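Local coordinates for protein nucleoside diphosphate kinase (Aquifex aeolicus, PDB 3ZTP) that probably transfers the gamma phosphate of ATP to nucleoside diphosphates through a phosphorylated enzyme intermediate, supplying nucleoside triphosphates other than ATP, at residues L7-P12 with G48-V53; G21-R26 with A108-D113; A75-E80 with K84-I89. All coordinates share one frame; numbering follows the deposited sequence.

Contact 1 is a core contact, all five of its touching residues being buried, whereas contacts 2 and 3 each include an exposed one. Strands 3-10 and 72-78 lie side by side in one antiparallel sheet, and a probable backbone hydrogen bond from Ile8 N to Ala75 O (2.9 Å) ties contact 1 to contact 3. Leu7 and Ile9 face Phe50, while Ile8 packs on Val86 and Leu77, so contacts 1 and 3 use opposite sheet faces. Contact 2 joins helix 20-29 to helix 106-110 and meets contact 3 at Arg26 and Ile89. Chemistry differs accordingly: sulfate and aromatic in contact 1, purely apolar in contact 2, apolar plus one hydrogen bond in contact 3.

Contact 1: L7-P12 with G48-V53; sequences LIIVKP and GEFYYV. With SO4 (sulfate ion), chain D.
Sulfate oxygen O4 is gripped by both segments at once: Tyr51 OH donates a very short hydrogen bond of 2.5 Å to O4, and Lys11 NZ gives a weak one of 3.0 Å to the same atom. A second weak bond runs from Lys11 NZ to sulfate O1, at 2.9 Å. The tyrosine meets O4 at its ring edge, close to the ring plane, whereas the lysine comes alongside, with Lys11 CE also 3.1 Å from sulfate O4 and the chain extended beyond CG all the way from the end of strand 3-10. Asn117 OD1 accepts a further bond from the same ammonium, which holds NZ beside the anion.

Next to the sulfate site, Phe50 fills the space between helix 44-50 and strand 3-10. With its CG anti to the backbone N (chi1 -179°), the ring leaves the helix and comes head-on at the strand. Leu7 CD2 lies at the ring edge, near its plane, 3.8 Å from Phe50 CZ, while Ile9 CD1 approaches that same CZ obliquely at 3.7 Å. The two aromatics are also packed together, Phe50 CD2 standing 3.6 Å above the plane of the Tyr51 ring and over its centre.

His120, the predicted phosphohistidine, meets Phe50 edge-to-face and hydrogen-bonds the sulfate through ND1. Lys11 and Asn117 are predicted ATP ligands, so the anion, probably from the crystallisation liquor, marks a site consistent with a phosphate position. A lysine and a tyrosine hydroxyl sharing one oxygen would be expected to stabilise negative charge there.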
ATOM      1  N   LEU A   7      12.159  -7.241  12.111  1.00  7.52           N
ATOM      2  CA  LEU A   7      11.310  -6.054  12.026  1.00  7.24           C
ATOM      3  C   LEU A   7      11.621  -5.132  13.187  1.00  7.69           C
ATOM      4  O   LEU A   7      11.648  -5.587  14.336  1.00  8.48           O
ATOM      5  CB  LEU A   7       9.840  -6.452  12.087  1.00  8.79           C
ATOM      6  CG  LEU A   7       8.902  -5.253  11.870  1.00 11.32           C
ATOM      7  CD1 LEU A   7       8.736  -4.919  10.403  1.00  9.14           C
ATOM      8  CD2 LEU A   7       7.556  -5.424  12.551  1.00 14.25           C
ATOM      9  N   ILE A   8      11.800  -3.841  12.904  1.00  6.75           N
ATOM     10  CA  ILE A   8      11.766  -2.830  13.955  1.00  6.90           C
ATOM     11  C   ILE A   8      10.558  -1.934  13.773  1.00  7.20           C
ATOM     12  O   ILE A   8      10.091  -1.691  12.651  1.00  6.14           O
ATOM     13  CB  ILE A   8      13.050  -1.977  14.052  1.00  7.38           C
ATOM     14  CG1 ILE A   8      13.349  -1.241  12.735  1.00  7.33           C
ATOM     15  CG2 ILE A   8      14.215  -2.841  14.482  1.00  8.83           C
ATOM     16  CD1 ILE A   8      14.362  -0.105  12.865  1.00  9.52           C
ATOM     17  N   ILE A   9      10.034  -1.443  14.896  1.00  6.32           N
ATOM     18  CA  ILE A   9       9.020  -0.373  14.866  1.00  7.00           C
ATOM     19  C   ILE A   9       9.489   0.733  15.791  1.00  6.82           C
ATOM     20  O   ILE A   9       9.732   0.486  16.975  1.00  6.59           O
ATOM     21  CB  ILE A   9       7.624  -0.834  15.306  1.00  7.00           C
ATOM     22  CG1 ILE A   9       7.200  -2.045  14.482  1.00  8.49           C
ATOM     23  CG2 ILE A   9       6.656   0.313  15.125  1.00  8.76           C
ATOM     24  CD1 ILE A   9       5.860  -2.646  14.943  1.00 12.30           C
ATOM     25  N   VAL A  10       9.592   1.944  15.248  1.00  5.99           N
ATOM     26  CA  VAL A  10       9.890   3.134  16.051  1.00  6.28           C
ATOM     27  C   VAL A  10       8.575   3.593  16.644  1.00  6.85           C
ATOM     28  O   VAL A  10       7.620   3.885  15.901  1.00  7.35           O
ATOM     29  CB  VAL A  10      10.563   4.216  15.208  1.00  6.92           C
ATOM     30  CG1 VAL A  10      10.818   5.485  16.022  1.00  7.52           C
ATOM     31  CG2 VAL A  10      11.859   3.671  14.612  1.00  8.32           C
ATOM     32  N   LYS A  11       8.499   3.591  17.965  1.00  6.98           N
ATOM     33  CA  LYS A  11       7.250   3.766  18.689  1.00  7.47           C
ATOM     34  C   LYS A  11       6.905   5.247  18.829  1.00  8.10           C
ATOM     35  O   LYS A  11       7.729   6.134  18.573  1.00  8.83           O
ATOM     36  CB  LYS A  11       7.344   3.092  20.060  1.00  7.81           C
ATOM     37  CG  LYS A  11       7.652   1.622  20.016  1.00  8.33           C
ATOM     38  CD  LYS A  11       7.648   0.986  21.405  1.00  8.54           C
ATOM     39  CE  LYS A  11       7.741  -0.522  21.381  1.00  8.92           C
ATOM     40  NZ  LYS A  11       7.845  -1.115  22.723  1.00 11.09           N
ATOM     41  N   PRO A  12       5.667   5.546  19.232  1.00  7.63           N
ATOM     42  CA  PRO A  12       5.264   6.952  19.215  1.00  8.61           C
ATOM     43  C   PRO A  12       6.075   7.860  20.142  1.00  9.53           C
ATOM     44  O   PRO A  12       6.159   9.072  19.882  1.00  9.78           O
ATOM     45  CB  PRO A  12       3.776   6.903  19.603  1.00  9.75           C
ATOM     46  CG  PRO A  12       3.335   5.577  19.146  1.00  9.19           C
ATOM     47  CD  PRO A  12       4.507   4.660  19.448  1.00  8.13           C
ATOM     48  N   GLY A  48      -3.564  -4.761  18.589  1.00 11.00           N
ATOM     49  CA  GLY A  48      -3.889  -5.931  19.389  1.00 12.55           C
ATOM     50  C   GLY A  48      -3.561  -7.256  18.709  1.00 13.10           C
ATOM     51  O   GLY A  48      -3.068  -8.205  19.349  1.00 15.36           O
ATOM     52  N   GLU A  49      -3.838  -7.329  17.406  1.00 13.05           N
ATOM     53  CA  GLU A  49      -3.494  -8.509  16.628  1.00 13.54           C
ATOM     54  C   GLU A  49      -1.987  -8.673  16.491  1.00 11.72           C
ATOM     55  O   GLU A  49      -1.477  -9.780  16.587  1.00 14.01           O
ATOM     56  CB  GLU A  49      -4.118  -8.422  15.234  1.00 13.00           C
ATOM     57  CG  GLU A  49      -5.634  -8.553  15.246  1.00 16.90           C
ATOM     58  CD  GLU A  49      -6.262  -8.368  13.870  1.00 21.03           C
ATOM     59  OE1 GLU A  49      -5.547  -8.147  12.867  1.00 22.10           O
ATOM     60  OE2 GLU A  49      -7.509  -8.480  13.809  1.00 28.98           O
ATOM     61  N   PHE A  50      -1.279  -7.576  16.251  1.00 11.35           N
ATOM     62  CA  PHE A  50       0.172  -7.646  16.134  1.00  9.84           C
ATOM     63  C   PHE A  50       0.768  -8.204  17.413  1.00 12.56           C
ATOM     64  O   PHE A  50       1.653  -9.051  17.372  1.00 13.12           O
ATOM     65  CB  PHE A  50       0.734  -6.258  15.833  1.00  9.42           C
ATOM     66  CG  PHE A  50       2.237  -6.230  15.660  1.00  9.54           C
ATOM     67  CD1 PHE A  50       2.803  -6.432  14.417  1.00  9.88           C
ATOM     68  CD2 PHE A  50       3.083  -6.014  16.728  1.00  9.93           C
ATOM     69  CE1 PHE A  50       4.172  -6.402  14.239  1.00  9.91           C
ATOM     70  CE2 PHE A  50       4.468  -6.016  16.559  1.00  9.46           C
ATOM     71  CZ  PHE A  50       5.008  -6.207  15.303  1.00  9.69           C
ATOM     72  N   TYR A  51       0.247  -7.735  18.541  1.00 12.06           N
ATOM     73  CA  TYR A  51       0.728  -8.128  19.868  1.00 13.71           C
ATOM     74  C   TYR A  51      -0.114  -9.219  20.525  1.00 15.40           C
ATOM     75  O   TYR A  51      -0.178  -9.308  21.755  1.00 15.68           O
ATOM     76  CB  TYR A  51       0.742  -6.892  20.768  1.00 13.57           C
ATOM     77  CG  TYR A  51       1.855  -5.936  20.456  1.00 12.30           C
ATOM     78  CD1 TYR A  51       3.172  -6.275  20.707  1.00 13.74           C
ATOM     79  CD2 TYR A  51       1.593  -4.682  19.932  1.00 12.58           C
ATOM     80  CE1 TYR A  51       4.207  -5.385  20.435  1.00 12.98           C
ATOM     81  CE2 TYR A  51       2.608  -3.796  19.674  1.00 14.55           C
ATOM     82  CZ  TYR A  51       3.908  -4.156  19.926  1.00 13.80           C
ATOM     83  OH  TYR A  51       4.932  -3.260  19.665  1.00 18.10           O
ATOM     84  N   TYR A  52      -0.738 -10.062  19.717  1.00 17.96           N
ATOM     85  CA  TYR A  52      -1.657 -11.061  20.260  1.00 18.42           C
ATOM     86  C   TYR A  52      -1.043 -11.974  21.313  1.00 22.97           C
ATOM     87  O   TYR A  52      -1.741 -12.452  22.207  1.00 23.23           O
ATOM     88  CB  TYR A  52      -2.240 -11.888  19.114  1.00 20.21           C
ATOM     89  CG  TYR A  52      -1.338 -12.996  18.623  1.00 23.42           C
ATOM     90  CD1 TYR A  52      -0.373 -12.760  17.652  1.00 23.79           C
ATOM     91  CD2 TYR A  52      -1.472 -14.291  19.116  1.00 30.09           C
ATOM     92  CE1 TYR A  52       0.446 -13.773  17.198  1.00 27.73           C
ATOM     93  CE2 TYR A  52      -0.659 -15.311  18.669  1.00 36.04           C
ATOM     94  CZ  TYR A  52       0.293 -15.049  17.703  1.00 34.71           C
ATOM     95  OH  TYR A  52       1.104 -16.060  17.257  1.00 36.92           O
ATOM     96  N   VAL A  53       0.256 -12.220  21.232  1.00 25.12           N
ATOM     97  CA  VAL A  53       0.927 -13.073  22.219  1.00 27.08           C
ATOM     98  C   VAL A  53       0.869 -12.475  23.632  1.00 26.23           C
ATOM     99  O   VAL A  53       0.900 -13.202  24.632  1.00 26.40           O
ATOM    100  CB  VAL A  53       2.394 -13.334  21.813  1.00 36.26           C
ATOM    101  CG1 VAL A  53       3.170 -13.990  22.951  1.00 52.12           C
ATOM    102  CG2 VAL A  53       2.437 -14.209  20.566  1.00 34.89           C
TER
HETATM  103  S   SO4 D 510       7.516  -4.286  22.210  0.61 29.77           S
HETATM  104  O1  SO4 D 510       8.884  -3.815  22.389  0.61 35.26           O
HETATM  105  O2  SO4 D 510       7.541  -5.696  21.825  0.61 37.69           O
HETATM  106  O3  SO4 D 510       6.744  -4.220  23.448  0.61 34.25           O
HETATM  107  O4  SO4 D 510       6.836  -3.478  21.235  0.61 20.32           O

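Contact 2: G21-R26 with A108-D113; sequences GKILDR and AQFGTD
Helix 20-29 and the end of helix 106-110 meet here; the latter belongs to the long insertion before strand 119-121 that is known in this family as the Kpn loop. The contact is carried by one aromatic, Phe110, the last helical residue before the chain leaves helical geometry at Gly111. Phe110 CA and Ile23 CA are the closest such pair across the segments, 8.8 Å apart, a spacing that leaves room for one layer of side chains.

Phe110 places different ring atoms against two neighbouring residues of the helix. Ile23 touches the CD2 side: its CG1 comes to 3.8 Å from Phe110 CD2, and its terminal CD1 lies 4.1 Å from that carbon. The isoleucine and the ring run antiparallel, side against side. That reach depends on Ile23 CG1 lying anti to its carbonyl carbon (chi1 -69°), which swings the longer branch forward. At the far end of the ring, Phe110 CZ rests 3.8 Å from Lys22 CB and 3.9 Å from Lys22 CD, with the lysine chain running across the phenyl axis at about a right angle. Both approaches to the ring are oblique. One ring face is occupied by Gln109 CB, 3.6 Å above the plane and offset toward the rim.

Beyond CD, the bend at chi4 (72°) takes Lys22 NZ away from the phenylalanine to a salt bridge with Asp25 of the second subunit, so helix 20-29 serves the subunit interface as well. Within the chain, Ile23 also touches Ala14 of helix 12-17 and Ile106 of helix 106-110, and Phe110 touches Ala19 and Ala118, the latter just before strand 119-121.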
ATOM      1  N   GLY A  21      15.139   9.648  12.498  1.00  7.35           N
ATOM      2  CA  GLY A  21      16.285   9.652  11.620  1.00  7.54           C
ATOM      3  C   GLY A  21      17.551   9.142  12.288  1.00  7.46           C
ATOM      4  O   GLY A  21      18.310   8.387  11.682  1.00  7.86           O
ATOM      5  N   LYS A  22      17.775   9.540  13.531  1.00  7.12           N
ATOM      6  CA  LYS A  22      18.934   9.068  14.272  1.00  7.35           C
ATOM      7  C   LYS A  22      18.873   7.551  14.465  1.00  7.33           C
ATOM      8  O   LYS A  22      19.885   6.855  14.373  1.00  9.17           O
ATOM      9  CB  LYS A  22      19.025   9.756  15.631  1.00  8.41           C
ATOM     10  CG  LYS A  22      19.297  11.249  15.536  1.00  9.24           C
ATOM     11  CD  LYS A  22      19.518  11.840  16.920  1.00 13.24           C
ATOM     12  CE  LYS A  22      19.841  13.351  16.885  1.00 17.66           C
ATOM     13  NZ  LYS A  22      18.649  14.158  16.536  1.00 16.48           N
ATOM     14  N   ILE A  23      17.679   7.018  14.701  1.00  7.09           N
ATOM     15  CA  ILE A  23      17.533   5.583  14.880  1.00  7.58           C
ATOM     16  C   ILE A  23      17.819   4.838  13.573  1.00  7.13           C
ATOM     17  O   ILE A  23      18.564   3.859  13.557  1.00  7.81           O
ATOM     18  CB  ILE A  23      16.157   5.265  15.440  1.00  7.81           C
ATOM     19  CG1 ILE A  23      16.068   5.775  16.876  1.00  8.41           C
ATOM     20  CG2 ILE A  23      15.886   3.773  15.385  1.00  8.40           C
ATOM     21  CD1 ILE A  23      14.666   5.709  17.471  1.00  9.39           C
ATOM     22  N   LEU A  24      17.240   5.296  12.457  1.00  6.62           N
ATOM     23  CA  LEU A  24      17.526   4.662  11.181  1.00  7.68           C
ATOM     24  C   LEU A  24      19.006   4.747  10.846  1.00  7.71           C
ATOM     25  O   LEU A  24      19.599   3.766  10.381  1.00  8.78           O
ATOM     26  CB  LEU A  24      16.679   5.251  10.053  1.00  7.93           C
ATOM     27  CG  LEU A  24      15.187   4.998  10.193  1.00  7.69           C
ATOM     28  CD1 LEU A  24      14.446   5.683   9.061  1.00  9.98           C
ATOM     29  CD2 LEU A  24      14.856   3.487  10.200  1.00 10.36           C
ATOM     30  N   ASP A  25      19.621   5.910  11.080  1.00  7.88           N
ATOM     31  CA  ASP A  25      21.041   6.099  10.818  1.00  7.38           C
ATOM     32  C   ASP A  25      21.856   5.043  11.560  1.00  6.53           C
ATOM     33  O   ASP A  25      22.786   4.443  11.014  1.00  8.75           O
ATOM     34  CB  ASP A  25      21.491   7.510  11.233  1.00  9.06           C
ATOM     35  CG  ASP A  25      22.932   7.774  10.896  1.00  9.61           C
ATOM     36  OD1 ASP A  25      23.365   7.497   9.784  1.00  8.93           O
ATOM     37  OD2 ASP A  25      23.665   8.249  11.791  1.00 14.63           O
ATOM     38  N   ARG A  26      21.523   4.809  12.829  1.00  7.60           N
ATOM     39  CA  ARG A  26      22.276   3.851  13.594  1.00  8.29           C
ATOM     40  C   ARG A  26      22.259   2.463  12.941  1.00  7.33           C
ATOM     41  O   ARG A  26      23.280   1.796  12.815  1.00  7.81           O
ATOM     42  CB  ARG A  26      21.727   3.751  15.013  1.00  8.14           C
ATOM     43  CG  ARG A  26      22.378   2.659  15.865  1.00  8.76           C
ATOM     44  CD  ARG A  26      23.915   2.882  16.038  1.00  9.47           C
ATOM     45  NE  ARG A  26      24.402   2.007  17.097  1.00 10.33           N
ATOM     46  CZ  ARG A  26      24.185   2.231  18.387  1.00 11.02           C
ATOM     47  NH1 ARG A  26      23.623   3.364  18.777  1.00 11.96           N
ATOM     48  NH2 ARG A  26      24.585   1.352  19.268  1.00 13.74           N
ATOM     49  N   ALA A 108      18.622   3.284  25.608  1.00  8.26           N
ATOM     50  CA  ALA A 108      19.316   4.205  26.492  1.00  9.47           C
ATOM     51  C   ALA A 108      19.240   5.622  25.953  1.00  9.71           C
ATOM     52  O   ALA A 108      19.054   6.577  26.719  1.00 10.08           O
ATOM     53  CB  ALA A 108      20.747   3.789  26.688  1.00 10.82           C
ATOM     54  N   GLN A 109      19.417   5.777  24.652  1.00  8.43           N
ATOM     55  CA  GLN A 109      19.468   7.102  24.038  1.00  8.54           C
ATOM     56  C   GLN A 109      18.120   7.772  23.925  1.00 10.32           C
ATOM     57  O   GLN A 109      18.014   8.983  24.110  1.00 11.99           O
ATOM     58  CB  GLN A 109      20.098   7.001  22.654  1.00 10.12           C
ATOM     59  CG  GLN A 109      21.574   6.662  22.743  1.00 11.49           C
ATOM     60  CD  GLN A 109      22.420   7.878  23.101  1.00 14.03           C
ATOM     61  OE1 GLN A 109      23.228   7.858  24.064  1.00 14.84           O
ATOM     62  NE2 GLN A 109      22.259   8.941  22.316  1.00 15.10           N
ATOM     63  N   PHE A 110      17.079   6.984  23.634  1.00  8.73           N
ATOM     64  CA  PHE A 110      15.785   7.555  23.244  1.00  9.43           C
ATOM     65  C   PHE A 110      14.594   7.037  24.040  1.00  9.68           C
ATOM     66  O   PHE A 110      13.489   7.557  23.892  1.00 11.35           O
ATOM     67  CB  PHE A 110      15.538   7.325  21.730  1.00  9.21           C
ATOM     68  CG  PHE A 110      16.626   7.879  20.867  1.00  8.78           C
ATOM     69  CD1 PHE A 110      16.884   9.239  20.854  1.00 11.32           C
ATOM     70  CD2 PHE A 110      17.423   7.048  20.143  1.00  9.91           C
ATOM     71  CE1 PHE A 110      17.924   9.761  20.071  1.00 11.22           C
ATOM     72  CE2 PHE A 110      18.474   7.561  19.359  1.00 10.66           C
ATOM     73  CZ  PHE A 110      18.713   8.925  19.344  1.00 10.15           C
ATOM     74  N   GLY A 111      14.796   5.988  24.828  1.00  8.83           N
ATOM     75  CA  GLY A 111      13.736   5.396  25.620  1.00  8.72           C
ATOM     76  C   GLY A 111      13.530   6.116  26.929  1.00 10.16           C
ATOM     77  O   GLY A 111      14.465   6.584  27.577  1.00 11.48           O
ATOM     78  N   THR A 112      12.275   6.200  27.345  1.00 10.22           N
ATOM     79  CA  THR A 112      11.904   6.826  28.611  1.00 11.54           C
ATOM     80  C   THR A 112      11.905   5.841  29.764  1.00 10.61           C
ATOM     81  O   THR A 112      12.524   6.118  30.788  1.00 13.31           O
ATOM     82  CB  THR A 112      10.519   7.482  28.470  1.00 12.79           C
ATOM     83  OG1 THR A 112      10.564   8.475  27.437  1.00 13.66           O
ATOM     84  CG2 THR A 112      10.078   8.134  29.769  1.00 14.38           C
ATOM     85  N   ASP A 113      11.252   4.703  29.601  1.00 10.91           N
ATOM     86  CA  ASP A 113      11.041   3.786  30.713  1.00 11.64           C
ATOM     87  C   ASP A 113      10.865   2.374  30.144  1.00 11.45           C
ATOM     88  O   ASP A 113      11.313   2.113  29.006  1.00 11.46           O
ATOM     89  CB  ASP A 113       9.859   4.276  31.573  1.00 12.44           C
ATOM     90  CG  ASP A 113       8.617   4.515  30.763  1.00 12.92           C
ATOM     91  OD1 ASP A 113       8.288   3.627  29.967  1.00 15.13           O
ATOM     92  OD2 ASP A 113       7.955   5.561  30.914  1.00 13.47           O
TER

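Contact 3: A75-E80 with K84-I89; sequences AVLEGE and KRVREI
Arg85 is bent at its third torsion (chi3 62°), and this turn swings the guanidinium back over the start of its own helix to the carbonyl of Glu80. The Arg85 NH1 to Glu80 O hydrogen bond is 2.9 Å long and nearly straight, at 165° about the hydrogen. The donor lies in the carbonyl plane, on a lone pair, with a C=O...N angle of 143°, and the oxygen sits at the guanidinium edge, close to its plane. Arg85 CD also passes 3.2 Å from Glu80 O, on the same side as NH1, so the oxygen rests against the concave side of the bent chain. The Glu80 carboxylate turns away, its OE2 accepting from Ala2 N.

Between these residues the chain leaves strand 72-78, turns a corner at Gly79 and enters helix 82-90, the first half of a beta-alpha-beta crossover that returns, after a long excursion, in strand 119-121. The two strands are parallel, and strand 3-10 runs antiparallel between them.

Deeper in, Leu77 CD1 meets Val86 CG2 at 3.9 Å, their side chains meeting at a slant. CG2 reaches this position by lying anti to the carbonyl carbon of Val86. Both residues also pack on Phe27 of helix 20-29, and Val86 touches Thr6 and Ile8 of strand 3-10.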
ATOM      1  N   ALA A  75      10.460  -0.871   9.828  1.00  5.98           N
ATOM      2  CA  ALA A  75      11.476  -1.202   8.836  1.00  5.71           C
ATOM      3  C   ALA A  75      11.832  -2.657   8.932  1.00  8.23           C
ATOM      4  O   ALA A  75      11.832  -3.234  10.032  1.00  8.37           O
ATOM      5  CB  ALA A  75      12.729  -0.368   9.052  1.00  7.56           C
ATOM      6  N   VAL A  76      12.111  -3.263   7.789  1.00  7.17           N
ATOM      7  CA  VAL A  76      12.698  -4.580   7.770  1.00  7.13           C
ATOM      8  C   VAL A  76      14.201  -4.379   7.607  1.00  7.82           C
ATOM      9  O   VAL A  76      14.643  -3.704   6.677  1.00  8.02           O
ATOM     10  CB  VAL A  76      12.160  -5.428   6.600  1.00  7.92           C
ATOM     11  CG1 VAL A  76      12.893  -6.768   6.533  1.00  9.04           C
ATOM     12  CG2 VAL A  76      10.659  -5.632   6.745  1.00  8.63           C
ATOM     13  N   LEU A  77      14.964  -4.963   8.523  1.00  7.05           N
ATOM     14  CA  LEU A  77      16.415  -4.900   8.513  1.00  7.43           C
ATOM     15  C   LEU A  77      16.966  -6.259   8.171  1.00  7.88           C
ATOM     16  O   LEU A  77      16.562  -7.268   8.750  1.00  9.87           O
ATOM     17  CB  LEU A  77      16.938  -4.471   9.890  1.00  7.67           C
ATOM     18  CG  LEU A  77      16.418  -3.138  10.401  1.00  7.44           C
ATOM     19  CD1 LEU A  77      17.049  -2.872  11.738  1.00  8.17           C
ATOM     20  CD2 LEU A  77      16.721  -2.019   9.427  1.00  9.77           C
ATOM     21  N   GLU A  78      17.921  -6.290   7.242  1.00  8.62           N
ATOM     22  CA  GLU A  78      18.553  -7.526   6.797  1.00  9.55           C
ATOM     23  C   GLU A  78      20.055  -7.489   7.010  1.00 10.68           C
ATOM     24  O   GLU A  78      20.714  -6.510   6.696  1.00 10.71           O
ATOM     25  CB  GLU A  78      18.231  -7.741   5.317  1.00 10.70           C
ATOM     26  CG  GLU A  78      18.818  -9.001   4.715  1.00 15.31           C
ATOM     27  CD  GLU A  78      18.445  -9.124   3.249  1.00 19.89           C
ATOM     28  OE1 GLU A  78      17.250  -9.356   2.959  1.00 20.64           O
ATOM     29  OE2 GLU A  78      19.323  -8.950   2.387  1.00 25.79           O
ATOM     30  N   GLY A  79      20.580  -8.566   7.556  1.00 11.16           N
ATOM     31  CA  GLY A  79      22.014  -8.699   7.712  1.00 12.31           C
ATOM     32  C   GLY A  79      22.379  -9.957   8.468  1.00 14.08           C
ATOM     33  O   GLY A  79      21.528 -10.665   8.981  1.00 12.64           O
ATOM     34  N   GLU A  80      23.672 -10.251   8.520  1.00 15.86           N
ATOM     35  CA  GLU A  80      24.158 -11.411   9.268  1.00 16.69           C
ATOM     36  C   GLU A  80      23.730 -11.327  10.737  1.00 14.95           C
ATOM     37  O   GLU A  80      23.915 -10.295  11.375  1.00 14.79           O
ATOM     38  CB  GLU A  80      25.678 -11.458   9.170  1.00 18.82           C
ATOM     39  CG  GLU A  80      26.324 -12.579   9.953  1.00 26.40           C
ATOM     40  CD  GLU A  80      25.926 -13.947   9.459  1.00 32.08           C
ATOM     41  OE1 GLU A  80      25.668 -14.106   8.247  1.00 30.32           O
ATOM     42  OE2 GLU A  80      25.868 -14.871  10.293  1.00 31.93           O
ATOM     43  N   LYS A  84      19.549 -11.157  16.581  1.00 11.68           N
ATOM     44  CA  LYS A  84      20.295 -10.956  17.816  1.00 11.53           C
ATOM     45  C   LYS A  84      21.032  -9.607  17.825  1.00 12.52           C
ATOM     46  O   LYS A  84      21.079  -8.923  18.837  1.00 12.80           O
ATOM     47  CB  LYS A  84      21.285 -12.099  18.035  1.00 16.15           C
ATOM     48  CG  LYS A  84      22.245 -11.910  19.195  1.00 30.78           C
ATOM     49  CD  LYS A  84      23.229 -13.076  19.255  1.00 61.91           C
ATOM     50  CE  LYS A  84      24.203 -12.952  20.414  1.00 88.19           C
ATOM     51  NZ  LYS A  84      25.145 -14.104  20.458  1.00104.08           N
ATOM     52  N   ARG A  85      21.625  -9.232  16.703  1.00 10.38           N
ATOM     53  CA  ARG A  85      22.418  -8.012  16.684  1.00 10.21           C
ATOM     54  C   ARG A  85      21.531  -6.791  16.888  1.00  9.35           C
ATOM     55  O   ARG A  85      21.897  -5.858  17.603  1.00  9.70           O
ATOM     56  CB  ARG A  85      23.223  -7.888  15.396  1.00 12.37           C
ATOM     57  CG  ARG A  85      24.441  -8.792  15.323  1.00 16.62           C
ATOM     58  CD  ARG A  85      25.087  -8.799  13.928  1.00 21.22           C
ATOM     59  NE  ARG A  85      25.564  -7.474  13.544  1.00 26.80           N
ATOM     60  CZ  ARG A  85      25.616  -7.016  12.292  1.00 32.87           C
ATOM     61  NH1 ARG A  85      25.222  -7.758  11.265  1.00 31.12           N
ATOM     62  NH2 ARG A  85      26.061  -5.795  12.058  1.00 32.53           N
ATOM     63  N   VAL A  86      20.358  -6.772  16.269  1.00  8.80           N
ATOM     64  CA  VAL A  86      19.434  -5.668  16.454  1.00  7.59           C
ATOM     65  C   VAL A  86      18.979  -5.596  17.919  1.00  8.73           C
ATOM     66  O   VAL A  86      18.900  -4.489  18.493  1.00  9.45           O
ATOM     67  CB  VAL A  86      18.263  -5.746  15.441  1.00  8.82           C
ATOM     68  CG1 VAL A  86      17.105  -4.813  15.804  1.00  8.12           C
ATOM     69  CG2 VAL A  86      18.791  -5.417  14.048  1.00  8.19           C
ATOM     70  N   ARG A  87      18.757  -6.734  18.569  0.52 10.05           N
ATOM     71  CA  ARG A  87      18.379  -6.682  19.982  0.52 10.52           C
ATOM     72  C   ARG A  87      19.513  -6.177  20.884  0.52 11.03           C
ATOM     73  O   ARG A  87      19.256  -5.541  21.918  0.52 10.80           O
ATOM     74  CB  ARG A  87      17.826  -8.028  20.436  0.52 12.54           C
ATOM     75  CG  ARG A  87      16.456  -8.324  19.820  0.52 15.19           C
ATOM     76  CD  ARG A  87      15.976  -9.736  20.134  0.52 21.65           C
ATOM     77  NE  ARG A  87      15.783  -9.930  21.566  0.52 31.66           N
ATOM     78  CZ  ARG A  87      16.739 -10.301  22.415  0.52 37.94           C
ATOM     79  NH1 ARG A  87      17.976 -10.522  21.985  0.52 37.33           N
ATOM     80  NH2 ARG A  87      16.460 -10.451  23.702  0.52 45.52           N
ATOM     81  N   GLU A  88      20.760  -6.407  20.483  0.52 11.01           N
ATOM     82  CA  GLU A  88      21.921  -5.875  21.217  0.52 10.99           C
ATOM     83  C   GLU A  88      22.046  -4.361  21.030  0.52 10.80           C
ATOM     84  O   GLU A  88      22.437  -3.620  21.930  0.52 10.85           O
ATOM     85  CB  GLU A  88      23.195  -6.557  20.715  0.52 15.64           C
ATOM     86  CG  GLU A  88      23.358  -7.990  21.192  0.52 20.92           C
ATOM     87  CD  GLU A  88      24.540  -8.706  20.560  0.52 27.68           C
ATOM     88  OE1 GLU A  88      25.176  -8.148  19.639  0.52 33.79           O
ATOM     89  OE2 GLU A  88      24.823  -9.841  20.989  0.52 27.42           O
ATOM     90  N   ILE A  89      21.736  -3.896  19.832  1.00  9.31           N
ATOM     91  CA  ILE A  89      21.782  -2.480  19.540  1.00  9.14           C
ATOM     92  C   ILE A  89      20.677  -1.715  20.267  1.00  8.87           C
ATOM     93  O   ILE A  89      20.896  -0.579  20.705  1.00  9.93           O
ATOM     94  CB  ILE A  89      21.699  -2.264  18.024  1.00  9.37           C
ATOM     95  CG1 ILE A  89      22.984  -2.745  17.343  1.00 10.17           C
ATOM     96  CG2 ILE A  89      21.434  -0.788  17.660  1.00 10.45           C
ATOM     97  CD1 ILE A  89      22.817  -3.063  15.863  1.00 10.28           C
TER